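Local coordinates for protein periphilin-1 (Homo sapiens, PDB 6SWG) that probably acts in transcriptional silencing as a subunit of the HUSH complex, where its helical C-terminal domain forms a homodimer and binds a partner protein, at residues B[66-69]-B[70-74]. Numbering follows the deposited sequence.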
loop_
_atom_site.group_PDB
_atom_site.type_symbol
_atom_site.label_atom_id
_atom_site.label_comp_id
_atom_site.label_asym_id
_atom_site.label_seq_id
_atom_site.Cartn_x
_atom_site.Cartn_y
_atom_site.Cartn_z
ATOM N N PHE B 66 -6.052 9.097 14.796
ATOM C CA PHE B 66 -6.908 10.220 14.413
ATOM C C PHE B 66 -6.803 10.487 12.921
ATOM O O PHE B 66 -7.801 10.588 12.206
ATOM C CB PHE B 66 -6.501 11.449 15.221
ATOM C CG PHE B 66 -7.235 12.658 14.831
ATOM C CD1 PHE B 66 -6.680 13.547 13.925
ATOM C CD2 PHE B 66 -8.519 12.888 15.328
ATOM C CE1 PHE B 66 -7.389 14.669 13.527
ATOM C CE2 PHE B 66 -9.242 14.002 14.938
ATOM C CZ PHE B 66 -8.681 14.895 14.028
ATOM N N ALA B 67 -5.567 10.562 12.432
ATOM C CA ALA B 67 -5.343 10.811 11.019
ATOM C C ALA B 67 -5.916 9.678 10.191
ATOM O O ALA B 67 -6.499 9.912 9.130
ATOM C CB ALA B 67 -3.844 10.989 10.777
ATOM N N LEU B 68 -5.822 8.452 10.704
ATOM C CA LEU B 68 -6.461 7.336 10.034
ATOM C C LEU B 68 -7.943 7.607 9.843
ATOM O O LEU B 68 -8.457 7.608 8.708
ATOM C CB LEU B 68 -6.285 6.083 10.868
ATOM C CG LEU B 68 -7.002 4.913 10.212
ATOM C CD1 LEU B 68 -6.533 4.694 8.810
ATOM C CD2 LEU B 68 -6.648 3.637 11.013
ATOM N N ARG B 69 -8.630 7.902 10.943
ATOM C CA ARG B 69 -10.060 8.125 10.844
ATOM C C ARG B 69 -10.343 9.207 9.823
ATOM O O ARG B 69 -11.203 9.029 8.934
ATOM C CB ARG B 69 -10.619 8.457 12.218
ATOM C CG ARG B 69 -10.377 7.321 13.246
ATOM C CD ARG B 69 -11.281 7.490 14.516
ATOM N NE ARG B 69 -12.724 7.364 14.238
ATOM C CZ ARG B 69 -13.386 6.203 14.113
ATOM N NH1 ARG B 69 -12.754 5.032 14.256
ATOM N NH2 ARG B 69 -14.696 6.213 13.839
ATOM N N GLN B 70 -9.540 10.273 9.834
ATOM C CA GLN B 70 -9.808 11.350 8.888
ATOM C C GLN B 70 -9.777 10.804 7.466
ATOM O O GLN B 70 -10.772 10.870 6.736
ATOM C CB GLN B 70 -8.799 12.473 9.073
ATOM C CG GLN B 70 -8.831 13.040 10.465
ATOM C CD GLN B 70 -10.190 13.561 10.823
ATOM O OE1 GLN B 70 -11.011 12.838 11.382
ATOM N NE2 GLN B 70 -10.457 14.808 10.473
ATOM N N ASN B 71 -8.691 10.113 7.117
ATOM C CA ASN B 71 -8.531 9.569 5.772
ATOM C C ASN B 71 -9.674 8.616 5.420
ATOM O O ASN B 71 -10.304 8.749 4.364
ATOM C CB ASN B 71 -7.155 8.884 5.672
ATOM C CG ASN B 71 -6.019 9.895 5.463
ATOM O OD1 ASN B 71 -5.928 10.485 4.402
ATOM N ND2 ASN B 71 -5.186 10.113 6.465
ATOM N N LEU B 72 -10.027 7.708 6.331
ATOM C CA LEU B 72 -10.990 6.696 5.911
ATOM C C LEU B 72 -12.346 7.348 5.695
ATOM O O LEU B 72 -13.120 6.925 4.813
ATOM C CB LEU B 72 -11.059 5.557 6.932
ATOM C CG LEU B 72 -9.756 4.720 6.966
ATOM C CD1 LEU B 72 -10.044 3.467 7.801
ATOM C CD2 LEU B 72 -9.160 4.336 5.621
ATOM N N HIS B 73 -12.592 8.443 6.422
ATOM C CA HIS B 73 -13.831 9.185 6.241
ATOM C C HIS B 73 -13.856 9.902 4.899
ATOM O O HIS B 73 -14.823 9.761 4.123
ATOM C CB HIS B 73 -13.978 10.171 7.366
ATOM C CG HIS B 73 -15.156 11.055 7.230
ATOM N ND1 HIS B 73 -16.446 10.616 7.451
ATOM C CD2 HIS B 73 -15.255 12.366 6.899
ATOM C CE1 HIS B 73 -17.288 11.626 7.287
ATOM N NE2 HIS B 73 -16.590 12.702 6.960
ATOM N N GLU B 74 -12.766 10.604 4.564
ATOM C CA GLU B 74 -12.760 11.379 3.335
ATOM C C GLU B 74 -12.872 10.456 2.132
ATOM O O GLU B 74 -13.684 10.674 1.226
ATOM C CB GLU B 74 -11.495 12.217 3.253
ATOM C CG GLU B 74 -11.385 13.032 1.996
ATOM C CD GLU B 74 -10.119 13.850 1.944
ATOM O OE1 GLU B 74 -9.272 13.707 2.845
ATOM O OE2 GLU B 74 -9.990 14.682 1.027
#
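Phe66 and Gln70, one turn apart on helix 61-93, meet flat against flat. The side-chain amide of Gln70 lies stacked on one face of the phenyl ring, their planes 14° apart, while CG of Gln70 sits over the same face, offset toward the rim, 4.1 Å from the ring centroid, as a CH-pi contact. With CG beside the backbone N, a single bend at chi2 (-58°) lays the amide over the CE1-CZ side of the ring. An alanine in place of Gln70 would probably strip that face of its amide cover and leave the ring freer to turn.

Apolar packing occupies a different side of the helix, where Leu68 CD1 comes within 3.7 Å of Leu72 CG. Both leucines also touch Phe46 of helix 23-56, so the pair faces the other arm of the hairpin.

The hydrogen bonds are mostly the regular i to i+4 ladder, with Gln70 N on Phe66 O, Leu72 N on Leu68 O and His73 N on Arg69 O. Ala67 O takes two donors: Asn71 N, and Asn71 ND2 at 3.0 Å, which comes from above the carbonyl plane and makes a more bent bond (134°). That amide nitrogen also donates to Met52 O of the second subunit, so the buried group bridges its own helix and the dimer partner. Arg69 NH1 makes a salt bridge with an acidic side chain on the chain of another protein. The whole is two and a half turns of alpha-helix within a helical hairpin, its surface shared among the other arm, the second subunit and the chain of another protein.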